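Side-chain contacts in aldehyde dehydrogenase family protein (Pseudomonas syringae pv. tomato, PDB 6X9L), which oxidises long-chain aliphatic aldehydes such as octanal, probably to the corresponding carboxylic acids, with NAD+ as the electron acceptor: residues N7-D12 and A191-Q196; A344-G349 and F371-T376. The protein carries 1 engineered substitution. All blocks are in the same frame, centred on the assembly; numbering follows the deposited sequence.

Contact 1. Residues N7-D12 and A191-Q196; sequences NSHRVD and ALLFAQ
The N-terminal arm of this aldehyde dehydrogenase runs over the outer side of helix 188-201, a helix of the NAD-binding domain with its Rossmann-like sheet, and H9 and V11 pack there on L193 and L192. It is a worked example of how an irregular segment rests on a helix through two van der Waals touches, one from an imidazole and one from a valine methyl, one residue of the arm being skipped between them. H9 meets L193 at one corner of its imidazole: CE1 lies 3.7 Å from CD1 of L193, and ND1 of H9 is 4.0 Å from the same methyl. The leucine comes at the ring obliquely, and the two side chains run alongside each other, pointing opposite ways. H9 reaches the helix because chi1 (177°) sets its ring trans to the backbone N. Just before it the chain makes an Asx turn, in which the backbone N of H9 donates to N7 OD1 at 3.2 Å; the bond is nearly straight (167° at the hydrogen) and approaches the amide oxygen tilted from the carbonyl plane. The second touch is looser and purely apolar, V11 CG1 standing 4.1 Å from CD1 of L192, with the two branched side chains crossing at a slant. Between them the two segments bury a modest 122 Å², both sides summed. N7 also gives its ND2 to the carbonyl of Q98, which holds the start of the arm against helix 93-104. The same helix supplies A99 to both H9 and L193 and L96 to L193, so H9 and L193 meet beside helix 93-104. On its inner side helix 188-201 turns A191 and F194 to helix 161-174, and A195 packs on strand 208-210 of the sheet.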
ATOM      1  N   ASN A   7     -25.827   1.741  34.453  1.00 57.96           N
ATOM      2  CA  ASN A   7     -24.477   1.685  33.901  1.00 57.33           C
ATOM      3  C   ASN A   7     -23.469   2.089  34.968  1.00 56.77           C
ATOM      4  O   ASN A   7     -23.636   3.107  35.643  1.00 55.63           O
ATOM      5  CB  ASN A   7     -24.356   2.594  32.672  1.00 54.83           C
ATOM      6  CG  ASN A   7     -23.088   2.316  31.856  1.00 54.14           C
ATOM      7  OD1 ASN A   7     -21.981   2.683  32.263  1.00 53.82           O
ATOM      8  ND2 ASN A   7     -23.249   1.669  30.697  1.00 53.91           N
ATOM      9  N   SER A   8     -22.423   1.284  35.124  1.00 47.61           N
ATOM     10  CA  SER A   8     -21.532   1.375  36.273  1.00 46.88           C
ATOM     11  C   SER A   8     -20.194   2.043  35.973  1.00 45.30           C
ATOM     12  O   SER A   8     -19.348   2.123  36.868  1.00 45.06           O
ATOM     13  CB  SER A   8     -21.272  -0.019  36.821  1.00 47.98           C
ATOM     14  OG  SER A   8     -20.674  -0.799  35.807  1.00 48.20           O
ATOM     15  N   HIS A   9     -19.967   2.515  34.759  1.00 51.86           N
ATOM     16  CA  HIS A   9     -18.665   3.066  34.427  1.00 50.16           C
ATOM     17  C   HIS A   9     -18.498   4.473  34.980  1.00 48.79           C
ATOM     18  O   HIS A   9     -19.395   5.307  34.868  1.00 48.47           O
ATOM     19  CB  HIS A   9     -18.462   3.105  32.922  1.00 49.52           C
ATOM     20  CG  HIS A   9     -17.169   3.733  32.536  1.00 47.83           C
ATOM     21  ND1 HIS A   9     -15.955   3.182  32.881  1.00 47.90           N
ATOM     22  CD2 HIS A   9     -16.892   4.884  31.883  1.00 46.22           C
ATOM     23  CE1 HIS A   9     -14.981   3.949  32.424  1.00 46.63           C
ATOM     24  NE2 HIS A   9     -15.524   4.991  31.821  1.00 45.64           N
ATOM     25  N   ARG A  10     -17.323   4.748  35.543  1.00 47.80           N
ATOM     26  CA  ARG A  10     -16.981   6.088  36.000  1.00 46.89           C
ATOM     27  C   ARG A  10     -15.650   6.492  35.393  1.00 45.93           C
ATOM     28  O   ARG A  10     -14.650   5.782  35.548  1.00 46.24           O
ATOM     29  CB  ARG A  10     -16.913   6.150  37.520  1.00 47.77           C
ATOM     30  CG  ARG A  10     -18.215   5.831  38.177  1.00 48.94           C
ATOM     31  CD  ARG A  10     -18.016   5.827  39.651  1.00 49.75           C
ATOM     32  NE  ARG A  10     -19.260   5.647  40.375  1.00 50.84           N
ATOM     33  CZ  ARG A  10     -19.405   5.990  41.645  1.00 51.11           C
ATOM     34  NH1 ARG A  10     -18.386   6.538  42.291  1.00 50.62           N
ATOM     35  NH2 ARG A  10     -20.565   5.810  42.264  1.00 51.89           N
ATOM     36  N   VAL A  11     -15.634   7.625  34.696  1.00 52.39           N
ATOM     37  CA  VAL A  11     -14.399   8.071  34.070  1.00 51.88           C
ATOM     38  C   VAL A  11     -13.427   8.506  35.154  1.00 52.56           C
ATOM     39  O   VAL A  11     -13.812   9.161  36.129  1.00 53.10           O
ATOM     40  CB  VAL A  11     -14.681   9.207  33.072  1.00 51.25           C
ATOM     41  CG1 VAL A  11     -13.419   9.592  32.330  1.00 51.17           C
ATOM     42  CG2 VAL A  11     -15.770   8.782  32.092  1.00 50.84           C
ATOM     43  N   ASP A  12     -12.168   8.144  35.001  1.00 53.44           N
ATOM     44  CA  ASP A  12     -11.208   8.606  35.987  1.00 54.06           C
ATOM     45  C   ASP A  12     -11.080  10.121  35.880  1.00 54.05           C
ATOM     46  O   ASP A  12     -10.641  10.637  34.838  1.00 53.85           O
ATOM     47  CB  ASP A  12      -9.858   7.925  35.790  1.00 54.60           C
ATOM     48  CG  ASP A  12      -8.844   8.384  36.780  1.00 55.47           C
ATOM     49  OD1 ASP A  12      -9.156   9.289  37.577  1.00 55.61           O
ATOM     50  OD2 ASP A  12      -7.728   7.840  36.771  1.00 56.24           O
ATOM     51  N   ALA A 191     -11.125   3.795  25.109  1.00 38.92           N
ATOM     52  CA  ALA A 191      -9.713   4.013  24.824  1.00 37.97           C
ATOM     53  C   ALA A 191      -8.965   4.472  26.080  1.00 38.01           C
ATOM     54  O   ALA A 191      -7.840   4.030  26.338  1.00 37.50           O
ATOM     55  CB  ALA A 191      -9.565   5.024  23.681  1.00 37.69           C
ATOM     56  N   LEU A 192      -9.584   5.347  26.886  1.00 36.63           N
ATOM     57  CA  LEU A 192      -8.957   5.771  28.135  1.00 36.76           C
ATOM     58  C   LEU A 192      -8.655   4.586  29.043  1.00 36.54           C
ATOM     59  O   LEU A 192      -7.571   4.512  29.626  1.00 36.29           O
ATOM     60  CB  LEU A 192      -9.843   6.780  28.863  1.00 37.82           C
ATOM     61  CG  LEU A 192      -9.859   8.220  28.356  1.00 38.38           C
ATOM     62  CD1 LEU A 192     -10.810   9.040  29.210  1.00 39.53           C
ATOM     63  CD2 LEU A 192      -8.463   8.824  28.359  1.00 38.03           C
ATOM     64  N   LEU A 193      -9.604   3.654  29.184  1.00 43.91           N
ATOM     65  CA  LEU A 193      -9.362   2.431  29.959  1.00 44.03           C
ATOM     66  C   LEU A 193      -8.284   1.566  29.321  1.00 43.48           C
ATOM     67  O   LEU A 193      -7.466   0.959  30.022  1.00 43.47           O
ATOM     68  CB  LEU A 193     -10.648   1.615  30.086  1.00 44.76           C
ATOM     69  CG  LEU A 193     -11.737   2.184  30.975  1.00 45.39           C
ATOM     70  CD1 LEU A 193     -12.966   1.261  30.947  1.00 46.16           C
ATOM     71  CD2 LEU A 193     -11.188   2.325  32.360  1.00 45.23           C
ATOM     72  N   PHE A 194      -8.288   1.476  27.991  1.00 46.20           N
ATOM     73  CA  PHE A 194      -7.307   0.647  27.295  1.00 45.86           C
ATOM     74  C   PHE A 194      -5.879   1.149  27.504  1.00 45.23           C
ATOM     75  O   PHE A 194      -4.958   0.348  27.701  1.00 45.21           O
ATOM     76  CB  PHE A 194      -7.634   0.597  25.807  1.00 45.73           C
ATOM     77  CG  PHE A 194      -6.582  -0.087  24.993  1.00 45.49           C
ATOM     78  CD1 PHE A 194      -6.496  -1.472  24.972  1.00 46.24           C
ATOM     79  CD2 PHE A 194      -5.665   0.656  24.266  1.00 44.69           C
ATOM     80  CE1 PHE A 194      -5.530  -2.092  24.226  1.00 46.37           C
ATOM     81  CE2 PHE A 194      -4.693   0.041  23.519  1.00 44.63           C
ATOM     82  CZ  PHE A 194      -4.620  -1.329  23.491  1.00 45.53           C
ATOM     83  N   ALA A 195      -5.668   2.467  27.438  1.00 49.73           N
ATOM     84  CA  ALA A 195      -4.340   3.018  27.696  1.00 49.33           C
ATOM     85  C   ALA A 195      -3.872   2.660  29.101  1.00 49.65           C
ATOM     86  O   ALA A 195      -2.739   2.199  29.295  1.00 49.47           O
ATOM     87  CB  ALA A 195      -4.341   4.534  27.502  1.00 49.25           C
ATOM     88  N   GLN A 196      -4.746   2.860  30.097  1.00 49.38           N
ATOM     89  CA  GLN A 196      -4.435   2.446  31.462  1.00 49.61           C
ATOM     90  C   GLN A 196      -4.049   0.978  31.508  1.00 49.70           C
ATOM     91  O   GLN A 196      -3.161   0.583  32.272  1.00 49.75           O
ATOM     92  CB  GLN A 196      -5.639   2.694  32.365  1.00 50.17           C
ATOM     93  CG  GLN A 196      -5.334   2.510  33.832  1.00 50.61           C
ATOM     94  CD  GLN A 196      -4.198   3.397  34.271  1.00 50.47           C
ATOM     95  OE1 GLN A 196      -4.272   4.626  34.139  1.00 50.51           O
ATOM     96  NE2 GLN A 196      -3.122   2.782  34.777  1.00 50.36           N
TER

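Contact 2. Residues A344-G349 and F371-T376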
ATOM      1  N   ALA A 344     -31.963  10.584   7.405  1.00 35.89           N
ATOM      2  CA  ALA A 344     -32.030  11.164   6.068  1.00 37.90           C
ATOM      3  C   ALA A 344     -32.033  10.080   4.999  1.00 37.68           C
ATOM      4  O   ALA A 344     -32.722  10.204   3.979  1.00 38.82           O
ATOM      5  CB  ALA A 344     -30.864  12.126   5.853  1.00 40.20           C
ATOM      6  N   MET A 345     -31.266   9.011   5.218  1.00 43.48           N
ATOM      7  CA  MET A 345     -31.219   7.918   4.255  1.00 44.12           C
ATOM      8  C   MET A 345     -32.558   7.197   4.170  1.00 43.23           C
ATOM      9  O   MET A 345     -32.975   6.788   3.080  1.00 44.76           O
ATOM     10  CB  MET A 345     -30.101   6.939   4.622  1.00 43.28           C
ATOM     11  CG  MET A 345     -28.694   7.473   4.353  1.00 44.82           C
ATOM     12  SD  MET A 345     -28.608   8.396   2.806  1.00 49.18           S
ATOM     13  CE  MET A 345     -28.585   7.125   1.551  1.00 50.99           C
ATOM     14  N   ILE A 346     -33.228   7.007   5.312  1.00 42.62           N
ATOM     15  CA  ILE A 346     -34.550   6.388   5.302  1.00 42.11           C
ATOM     16  C   ILE A 346     -35.521   7.241   4.499  1.00 43.38           C
ATOM     17  O   ILE A 346     -36.226   6.748   3.610  1.00 44.39           O
ATOM     18  CB  ILE A 346     -35.058   6.170   6.736  1.00 40.16           C
ATOM     19  CG1 ILE A 346     -34.129   5.253   7.514  1.00 39.27           C
ATOM     20  CG2 ILE A 346     -36.415   5.562   6.719  1.00 40.06           C
ATOM     21  CD1 ILE A 346     -34.508   5.179   8.986  1.00 38.12           C
ATOM     22  N   ASN A 347     -35.570   8.541   4.800  1.00 48.22           N
ATOM     23  CA  ASN A 347     -36.453   9.425   4.056  1.00 49.59           C
ATOM     24  C   ASN A 347     -36.101   9.452   2.567  1.00 51.91           C
ATOM     25  O   ASN A 347     -36.996   9.559   1.720  1.00 53.10           O
ATOM     26  CB  ASN A 347     -36.409  10.825   4.670  1.00 50.09           C
ATOM     27  CG  ASN A 347     -37.080  10.886   6.043  1.00 48.57           C
ATOM     28  OD1 ASN A 347     -38.205  10.409   6.229  1.00 47.78           O
ATOM     29  ND2 ASN A 347     -36.389  11.477   7.005  1.00 48.59           N
ATOM     30  N   ALA A 348     -34.818   9.348   2.220  1.00 47.28           N
ATOM     31  CA  ALA A 348     -34.448   9.314   0.811  1.00 49.67           C
ATOM     32  C   ALA A 348     -35.020   8.079   0.130  1.00 49.96           C
ATOM     33  O   ALA A 348     -35.505   8.156  -1.007  1.00 51.75           O
ATOM     34  CB  ALA A 348     -32.924   9.352   0.659  1.00 50.97           C
ATOM     35  N   GLY A 349     -34.980   6.933   0.815  1.00 45.80           N
ATOM     36  CA  GLY A 349     -35.515   5.713   0.234  1.00 46.65           C
ATOM     37  C   GLY A 349     -37.012   5.781   0.003  1.00 46.45           C
ATOM     38  O   GLY A 349     -37.508   5.378  -1.052  1.00 48.17           O
ATOM     39  N   PHE A 371     -31.134   8.226  20.817  1.00 44.52           N
ATOM     40  CA  PHE A 371     -31.090   8.155  19.354  1.00 41.26           C
ATOM     41  C   PHE A 371     -31.592   6.834  18.816  1.00 39.11           C
ATOM     42  O   PHE A 371     -31.011   6.252  17.900  1.00 37.33           O
ATOM     43  CB  PHE A 371     -29.671   8.450  18.881  1.00 40.85           C
ATOM     44  CG  PHE A 371     -29.197   9.800  19.325  1.00 43.68           C
ATOM     45  CD1 PHE A 371     -29.960  10.938  19.040  1.00 44.96           C
ATOM     46  CD2 PHE A 371     -28.062   9.932  20.104  1.00 45.33           C
ATOM     47  CE1 PHE A 371     -29.573  12.181  19.481  1.00 48.44           C
ATOM     48  CE2 PHE A 371     -27.672  11.175  20.552  1.00 48.51           C
ATOM     49  CZ  PHE A 371     -28.434  12.302  20.240  1.00 50.51           C
ATOM     50  N   TYR A 372     -32.708   6.376  19.366  1.00 33.18           N
ATOM     51  CA  TYR A 372     -33.250   5.073  19.024  1.00 32.19           C
ATOM     52  C   TYR A 372     -33.867   5.115  17.630  1.00 29.88           C
ATOM     53  O   TYR A 372     -34.750   5.935  17.366  1.00 29.50           O
ATOM     54  CB  TYR A 372     -34.278   4.677  20.075  1.00 33.89           C
ATOM     55  CG  TYR A 372     -33.678   4.410  21.440  1.00 36.99           C
ATOM     56  CD1 TYR A 372     -33.153   3.160  21.761  1.00 38.57           C
ATOM     57  CD2 TYR A 372     -33.628   5.407  22.407  1.00 39.08           C
ATOM     58  CE1 TYR A 372     -32.604   2.909  23.002  1.00 41.87           C
ATOM     59  CE2 TYR A 372     -33.089   5.165  23.644  1.00 42.38           C
ATOM     60  CZ  TYR A 372     -32.575   3.915  23.933  1.00 43.71           C
ATOM     61  OH  TYR A 372     -32.031   3.680  25.160  1.00 47.28           O
ATOM     62  N   THR A 373     -33.420   4.229  16.747  1.00 40.69           N
ATOM     63  CA  THR A 373     -33.829   4.238  15.347  1.00 39.17           C
ATOM     64  C   THR A 373     -34.561   2.939  15.016  1.00 39.71           C
ATOM     65  O   THR A 373     -34.190   1.866  15.491  1.00 41.21           O
ATOM     66  CB  THR A 373     -32.601   4.430  14.433  1.00 38.33           C
ATOM     67  OG1 THR A 373     -32.101   5.769  14.571  1.00 38.48           O
ATOM     68  CG2 THR A 373     -32.948   4.195  12.984  1.00 37.65           C
ATOM     69  N   ARG A 374     -35.599   3.022  14.221  1.00 43.11           N
ATOM     70  CA  ARG A 374     -36.394   1.823  13.951  1.00 44.03           C
ATOM     71  C   ARG A 374     -35.668   0.915  12.961  1.00 44.64           C
ATOM     72  O   ARG A 374     -35.146   1.402  11.960  1.00 43.70           O
ATOM     73  CB  ARG A 374     -37.754   2.207  13.397  1.00 43.54           C
ATOM     74  CG  ARG A 374     -38.501   3.191  14.279  1.00 43.42           C
ATOM     75  CD  ARG A 374     -39.624   3.895  13.522  1.00 42.99           C
ATOM     76  NE  ARG A 374     -40.644   2.989  13.016  1.00 43.64           N
ATOM     77  CZ  ARG A 374     -41.529   3.334  12.086  1.00 43.74           C
ATOM     78  NH1 ARG A 374     -41.473   4.551  11.569  1.00 43.25           N
ATOM     79  NH2 ARG A 374     -42.457   2.476  11.662  1.00 44.58           N
ATOM     80  N   PRO A 375     -35.607  -0.395  13.211  1.00 42.36           N
ATOM     81  CA  PRO A 375     -35.051  -1.326  12.211  1.00 43.96           C
ATOM     82  C   PRO A 375     -35.881  -1.306  10.940  1.00 43.96           C
ATOM     83  O   PRO A 375     -37.080  -1.585  10.965  1.00 44.49           O
ATOM     84  CB  PRO A 375     -35.135  -2.684  12.917  1.00 47.08           C
ATOM     85  CG  PRO A 375     -35.123  -2.348  14.374  1.00 46.90           C
ATOM     86  CD  PRO A 375     -35.914  -1.081  14.477  1.00 44.15           C
ATOM     87  N   THR A 376     -35.237  -0.983   9.815  1.00 42.29           N
ATOM     88  CA  THR A 376     -35.962  -0.663   8.594  1.00 42.28           C
ATOM     89  C   THR A 376     -35.567  -1.593   7.454  1.00 44.90           C
ATOM     90  O   THR A 376     -34.378  -1.890   7.256  1.00 45.72           O
ATOM     91  CB  THR A 376     -35.739   0.799   8.188  1.00 40.20           C
ATOM     92  OG1 THR A 376     -36.138   1.640   9.270  1.00 38.47           O
ATOM     93  CG2 THR A 376     -36.598   1.153   6.985  1.00 40.89           C
TER
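I346 points from helix 336-351 toward the extended segment that leads into strand 376-379, and its CD1 methyl is the atom that does the touching. The general lesson is that a threonine can offer a helix a hydroxyl as a packing surface when that hydroxyl is already bonded elsewhere. The nearest approach is I346 CD1 to T376 OG1, 3.9 Å, the two side chains meeting askew. On the isoleucine, CG1 lies anti to the carbonyl carbon (chi1 -61°) and chi2 is extended (172°), so that CD1 is carried out to the threonine. A second, more distant touch joins CD1 of I346 to the T373 methyl CG2 at 4.4 Å, so one methyl bridges two threonines three residues apart. T376 OG1 gives its proton to the carbonyl O of R374 at 2.9 Å, arriving above the carbonyl plane, and it is also hydrogen-bonded to the backbone N of G360. T373 adds contacts to F339, V342 and Q343 of the same helix. All three touching residues are buried, and the meeting is one of van der Waals packing: the backbone partners satisfy the T376 hydroxyl, leaving it able to sit beside a hydrocarbon methyl.

From the N terminus, contact 1 opens in the arm before strand 19-21 and closes at helix 188-201, 179 residues later, bringing the start of the chain onto the NAD-binding part of the fold. Contact 2 lies wholly downstream and closes a short loop of 21 intervening residues, from helix 336-351 through strand 355-358 to the entry of strand 376-379. The two are therefore in series, neither nesting nor crossing, and they do not touch. The centres of contact 1 and contact 2 are about 31 Å apart. Contact 1 lies on a helix that packs on strand 208-210 of the NAD-binding sheet; contact 2 lies at the entry of strand 376-379, next to the edge strand 355-358 of the other sheet.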